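Local coordinates for exodeoxyribonuclease (PDB 2JC5), which probably cleaves DNA at abasic sites as a metal-dependent AP endonuclease of the exonuclease III type, working in DNA repair, at residues R142-A153 with W218-L229. Numbering follows the deposited sequence.
With BCN (bicine), chain C.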
loop_
_atom_site.group_PDB
_atom_site.type_symbol
_atom_site.label_atom_id
_atom_site.label_comp_id
_atom_site.label_asym_id
_atom_site.label_seq_id
_atom_site.Cartn_x
_atom_site.Cartn_y
_atom_site.Cartn_z
ATOM N N ARG A 142 15.841 3.756 -11.434
ATOM C CA ARG A 142 15.968 2.583 -10.573
ATOM C C ARG A 142 14.682 1.756 -10.653
ATOM O O ARG A 142 13.675 2.179 -11.239
ATOM C CB ARG A 142 16.132 3.035 -9.114
ATOM C CG ARG A 142 17.418 3.748 -8.797
ATOM C CD ARG A 142 17.363 4.320 -7.389
ATOM N NE ARG A 142 17.031 3.296 -6.424
ATOM C CZ ARG A 142 17.900 2.560 -5.762
ATOM N NH1 ARG A 142 19.206 2.741 -5.918
ATOM N NH2 ARG A 142 17.458 1.635 -4.949
ATOM N N ASP A 143 14.713 0.587 -10.030
ATOM C CA ASP A 143 13.548 -0.283 -9.981
ATOM C C ASP A 143 12.782 0.017 -8.714
ATOM O O ASP A 143 13.306 -0.160 -7.634
ATOM C CB ASP A 143 14.009 -1.717 -9.999
ATOM C CG ASP A 143 14.838 -2.034 -11.209
ATOM O OD1 ASP A 143 14.410 -1.708 -12.342
ATOM O OD2 ASP A 143 15.948 -2.599 -11.029
ATOM N N ILE A 144 11.539 0.462 -8.836
ATOM C CA ILE A 144 10.782 0.902 -7.660
ATOM C C ILE A 144 9.383 0.323 -7.644
ATOM O O ILE A 144 8.690 0.310 -8.674
ATOM C CB ILE A 144 10.691 2.442 -7.577
ATOM C CG1 ILE A 144 12.079 3.071 -7.681
ATOM C CG2 ILE A 144 10.004 2.866 -6.254
ATOM C CD1 ILE A 144 12.086 4.569 -7.654
ATOM N N VAL A 145 8.980 -0.173 -6.474
ATOM C CA VAL A 145 7.604 -0.580 -6.220
ATOM C C VAL A 145 7.064 0.305 -5.108
ATOM O O VAL A 145 7.599 0.282 -4.002
ATOM C CB VAL A 145 7.497 -2.055 -5.809
ATOM C CG1 VAL A 145 6.014 -2.469 -5.629
ATOM C CG2 VAL A 145 8.172 -2.943 -6.861
ATOM N N VAL A 146 5.997 1.060 -5.409
ATOM C CA VAL A 146 5.291 1.838 -4.392
ATOM C C VAL A 146 4.045 1.045 -3.999
ATOM O O VAL A 146 3.063 1.000 -4.756
ATOM C CB VAL A 146 4.924 3.258 -4.886
ATOM C CG1 VAL A 146 4.308 4.074 -3.750
ATOM C CG2 VAL A 146 6.165 3.975 -5.436
ATOM N N CYS A 147 4.130 0.376 -2.851
ATOM C CA CYS A 147 3.054 -0.413 -2.297
ATOM C C CYS A 147 2.214 0.430 -1.376
ATOM O O CYS A 147 2.745 1.202 -0.584
ATOM C CB CYS A 147 3.590 -1.535 -1.426
ATOM S SG CYS A 147 4.409 -2.842 -2.252
ATOM N N GLY A 148 0.904 0.222 -1.397
ATOM C CA GLY A 148 0.140 0.622 -0.249
ATOM C C GLY A 148 -1.311 0.861 -0.508
ATOM O O GLY A 148 -1.870 0.395 -1.496
ATOM N N ASP A 149 -1.900 1.581 0.435
ATOM C CA ASP A 149 -3.304 1.909 0.416
ATOM C C ASP A 149 -3.389 3.342 -0.064
ATOM O O ASP A 149 -2.981 4.264 0.640
ATOM C CB ASP A 149 -3.872 1.757 1.815
ATOM C CG ASP A 149 -5.321 2.163 1.934
ATOM O OD1 ASP A 149 -5.940 2.594 0.939
ATOM O OD2 ASP A 149 -5.867 2.042 3.062
ATOM N N TRP A 150 -3.827 3.494 -1.307
ATOM C CA TRP A 150 -3.877 4.787 -1.975
ATOM C C TRP A 150 -5.226 5.454 -1.788
ATOM O O TRP A 150 -5.384 6.610 -2.168
ATOM C CB TRP A 150 -3.559 4.645 -3.466
ATOM C CG TRP A 150 -2.140 4.222 -3.759
ATOM C CD1 TRP A 150 -1.520 3.078 -3.348
ATOM C CD2 TRP A 150 -1.179 4.932 -4.542
ATOM N NE1 TRP A 150 -0.227 3.040 -3.817
ATOM C CE2 TRP A 150 -0.001 4.157 -4.574
ATOM C CE3 TRP A 150 -1.202 6.143 -5.243
ATOM C CZ2 TRP A 150 1.139 4.568 -5.249
ATOM C CZ3 TRP A 150 -0.069 6.529 -5.932
ATOM C CH2 TRP A 150 1.077 5.753 -5.917
ATOM N N ASN A 151 -6.204 4.725 -1.254
ATOM C CA ASN A 151 -7.513 5.302 -0.905
ATOM C C ASN A 151 -8.235 5.918 -2.103
ATOM O O ASN A 151 -9.121 6.760 -1.947
ATOM C CB ASN A 151 -7.369 6.294 0.267
ATOM C CG ASN A 151 -7.570 5.651 1.625
ATOM O OD1 ASN A 151 -6.809 5.905 2.573
ATOM N ND2 ASN A 151 -8.587 4.840 1.739
ATOM N N ILE A 152 -7.925 5.413 -3.301
ATOM C CA ILE A 152 -8.594 5.866 -4.531
ATOM C C ILE A 152 -8.808 4.641 -5.422
ATOM O O ILE A 152 -7.868 3.890 -5.646
ATOM C CB ILE A 152 -7.764 6.889 -5.310
ATOM C CG1 ILE A 152 -7.491 8.141 -4.469
ATOM C CG2 ILE A 152 -8.477 7.276 -6.601
ATOM C CD1 ILE A 152 -6.380 9.007 -5.055
ATOM N N ALA A 153 -10.041 4.445 -5.886
ATOM C CA ALA A 153 -10.372 3.484 -6.943
ATOM C C ALA A 153 -10.351 4.246 -8.268
ATOM O O ALA A 153 -10.916 5.334 -8.373
ATOM C CB ALA A 153 -11.746 2.849 -6.696
ATOM N N TRP A 218 -13.817 -2.465 -2.983
ATOM C CA TRP A 218 -13.100 -1.452 -3.714
ATOM C C TRP A 218 -11.665 -1.912 -3.879
ATOM O O TRP A 218 -11.092 -2.478 -2.946
ATOM C CB TRP A 218 -13.024 -0.138 -2.930
ATOM C CG TRP A 218 -14.298 0.539 -2.536
ATOM C CD1 TRP A 218 -15.361 0.008 -1.852
ATOM C CD2 TRP A 218 -14.580 1.932 -2.700
ATOM N NE1 TRP A 218 -16.311 0.980 -1.639
ATOM C CE2 TRP A 218 -15.850 2.171 -2.135
ATOM C CE3 TRP A 218 -13.887 3.000 -3.294
ATOM C CZ2 TRP A 218 -16.440 3.430 -2.143
ATOM C CZ3 TRP A 218 -14.460 4.249 -3.278
ATOM C CH2 TRP A 218 -15.731 4.456 -2.723
ATOM N N ARG A 219 -11.062 -1.626 -5.031
ATOM C CA ARG A 219 -9.630 -1.837 -5.209
ATOM C C ARG A 219 -8.923 -0.504 -4.940
ATOM O O ARG A 219 -8.853 0.382 -5.806
ATOM C CB ARG A 219 -9.305 -2.345 -6.611
ATOM C CG ARG A 219 -7.837 -2.733 -6.747
ATOM C CD ARG A 219 -7.574 -3.363 -8.070
ATOM N NE ARG A 219 -7.629 -2.393 -9.150
ATOM C CZ ARG A 219 -6.572 -1.777 -9.666
ATOM N NH1 ARG A 219 -5.340 -2.025 -9.202
ATOM N NH2 ARG A 219 -6.756 -0.916 -10.660
ATOM N N ILE A 220 -8.455 -0.343 -3.706
ATOM C CA ILE A 220 -7.771 0.880 -3.283
ATOM C C ILE A 220 -6.310 0.648 -2.879
ATOM O O ILE A 220 -5.609 1.611 -2.571
ATOM C CB ILE A 220 -8.555 1.623 -2.180
ATOM C CG1 ILE A 220 -8.785 0.719 -0.966
ATOM C CG2 ILE A 220 -9.869 2.171 -2.744
ATOM C CD1 ILE A 220 -9.400 1.448 0.250
ATOM N N ASP A 221 -5.868 -0.612 -2.886
ATOM C CA ASP A 221 -4.485 -0.982 -2.607
ATOM C C ASP A 221 -3.822 -1.308 -3.927
ATOM O O ASP A 221 -4.439 -1.937 -4.795
ATOM C CB ASP A 221 -4.448 -2.175 -1.666
ATOM C CG ASP A 221 -5.095 -1.866 -0.323
ATOM O OD1 ASP A 221 -4.390 -1.331 0.574
ATOM O OD2 ASP A 221 -6.305 -2.145 -0.144
ATOM N N TYR A 222 -2.587 -0.859 -4.081
ATOM C CA TYR A 222 -1.858 -0.977 -5.344
ATOM C C TYR A 222 -0.414 -1.361 -5.119
ATOM O O TYR A 222 0.162 -1.081 -4.069
ATOM C CB TYR A 222 -1.787 0.361 -6.089
ATOM C CG TYR A 222 -3.065 1.000 -6.517
ATOM C CD1 TYR A 222 -3.868 1.678 -5.605
ATOM C CD2 TYR A 222 -3.464 0.982 -7.843
ATOM C CE1 TYR A 222 -5.034 2.270 -6.002
ATOM C CE2 TYR A 222 -4.626 1.593 -8.242
ATOM C CZ TYR A 222 -5.405 2.250 -7.317
ATOM O OH TYR A 222 -6.557 2.884 -7.739
ATOM N N GLN A 223 0.184 -1.924 -6.158
ATOM C CA GLN A 223 1.637 -1.875 -6.360
ATOM C C GLN A 223 1.872 -1.093 -7.640
ATOM O O GLN A 223 1.514 -1.553 -8.715
ATOM C CB GLN A 223 2.223 -3.293 -6.417
ATOM C CG GLN A 223 2.081 -4.027 -5.083
ATOM C CD GLN A 223 2.964 -5.274 -4.907
ATOM O OE1 GLN A 223 3.986 -5.465 -5.571
ATOM N NE2 GLN A 223 2.567 -6.115 -3.972
ATOM N N MET A 224 2.385 0.128 -7.500
ATOM C CA MET A 224 2.747 0.956 -8.651
ATOM C C MET A 224 4.223 0.735 -8.949
ATOM O O MET A 224 5.044 0.863 -8.050
ATOM C CB MET A 224 2.510 2.442 -8.382
ATOM C CG MET A 224 1.046 2.820 -8.216
ATOM S SD MET A 224 0.159 2.715 -9.794
ATOM C CE MET A 224 -1.316 3.645 -9.370
ATOM N N VAL A 225 4.556 0.405 -10.196
ATOM C CA VAL A 225 5.882 -0.118 -10.522
ATOM C C VAL A 225 6.508 0.636 -11.700
ATOM O O VAL A 225 5.817 1.050 -12.637
ATOM C CB VAL A 225 5.775 -1.644 -10.827
ATOM C CG1 VAL A 225 7.143 -2.287 -11.000
ATOM C CG2 VAL A 225 5.011 -2.363 -9.704
ATOM N N THR A 226 7.829 0.786 -11.656
ATOM C CA THR A 226 8.618 1.356 -12.760
ATOM C C THR A 226 8.633 0.394 -13.955
ATOM O O THR A 226 8.323 -0.780 -13.795
ATOM C CB THR A 226 10.029 1.661 -12.267
ATOM O OG1 THR A 226 10.536 0.540 -11.542
ATOM C CG2 THR A 226 9.995 2.887 -11.372
ATOM N N PRO A 227 8.938 0.909 -15.165
ATOM C CA PRO A 227 8.714 0.111 -16.380
ATOM C C PRO A 227 9.462 -1.213 -16.512
ATOM O O PRO A 227 8.830 -2.231 -16.834
ATOM C CB PRO A 227 9.095 1.075 -17.513
ATOM C CG PRO A 227 9.126 2.401 -16.926
ATOM C CD PRO A 227 9.352 2.288 -15.474
ATOM N N GLU A 228 10.763 -1.251 -16.240
ATOM C CA GLU A 228 11.501 -2.482 -16.509
ATOM C C GLU A 228 11.099 -3.551 -15.517
ATOM O O GLU A 228 10.917 -4.718 -15.878
ATOM C CB GLU A 228 13.005 -2.231 -16.527
ATOM C CG GLU A 228 13.364 -1.377 -17.746
ATOM C CD GLU A 228 14.763 -0.823 -17.755
ATOM O OE1 GLU A 228 15.079 0.028 -16.904
ATOM O OE2 GLU A 228 15.545 -1.209 -18.658
ATOM N N LEU A 229 10.898 -3.153 -14.270
ATOM C CA LEU A 229 10.459 -4.115 -13.265
ATOM C C LEU A 229 9.016 -4.591 -13.520
ATOM O O LEU A 229 8.689 -5.755 -13.273
ATOM C CB LEU A 229 10.595 -3.528 -11.854
ATOM C CG LEU A 229 10.163 -4.409 -10.666
ATOM C CD1 LEU A 229 10.834 -5.763 -10.637
ATOM C CD2 LEU A 229 10.437 -3.650 -9.365
HETATM N N1 BCN C . -12.540 5.236 1.579
HETATM C C1 BCN C . -11.544 6.140 0.959
HETATM C C2 BCN C . -11.461 7.481 1.646
HETATM O O21 BCN C . -10.566 8.287 1.260
HETATM O O22 BCN C . -12.265 7.738 2.558
HETATM C C3 BCN C . -11.931 4.108 2.301
HETATM C C4 BCN C . -11.702 4.511 3.745
HETATM O O4 BCN C . -12.899 5.029 4.377
HETATM C C5 BCN C . -13.529 4.742 0.556
HETATM C C6 BCN C . -14.884 4.477 1.199
HETATM O O6 BCN C . -15.219 5.470 2.171
HETATM O O HOH W 1 12.119 -0.776 -13.293
HETATM O O HOH W 2 15.984 -1.779 -14.318
#
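Trp150, from the loop after its strand, packs on Tyr222 and Met224, on the face of the sheet that Val146 shares. Tyr222 turns its ring edge to the indole face, the planes 65° apart, with its CD1 3.5 Å from Trp150 CD1. Met224, bent at chi2, brings CG to 3.4 Å from Trp150 CZ2, while its sulfur stands farther off above the six-membered ring in a Met-aromatic contact. A long flexible thioether suits a place beside so broad a ring. The indole NE1 is buried with no partner. The tyrosine also has a polar task: its hydroxyl donates to Ile152 O (OH to O 2.7 Å), tying the loop after the strand to the sheet.

On the face carrying Val145 and Cys147, Val145 CG2 presses tightly on Leu229 CD2, and strands 2-8 and 250-254 of the other sheet cover this side, as expected of the two-sheet sandwich of the DNase I-like fold. Strands 143-147 and 221-225 run antiparallel within one of those sheets. Paired backbone bonds join Val146 to Met224 and Gly148 to Tyr222; Gly148 has backbone angles at which a CB would crowd the carbonyl O of Cys147.

Toward the active site, Ile220 O accepts the N-H of Trp150 (N to O 2.9 Å). Asp149 and Asp221, both predicted to serve catalysis, slant across each other with OD1 atoms 4.2 Å apart; Asn8 binds the OD2 of Asp149, and Thr203 and His247 that of Asp221. Beyond them, bicine lies over one face of Trp218.

At the opposite end, Thr226 OG1, set between backbone N and carbonyl carbon (chi1 47°), accepts the N-H of Ile144, almost straight at 172°. Water 1 links that hydroxyl to Leu229 N and to OD1 of Asp143, whose OD2 is hydrogen-bonded to Tyr256 OH.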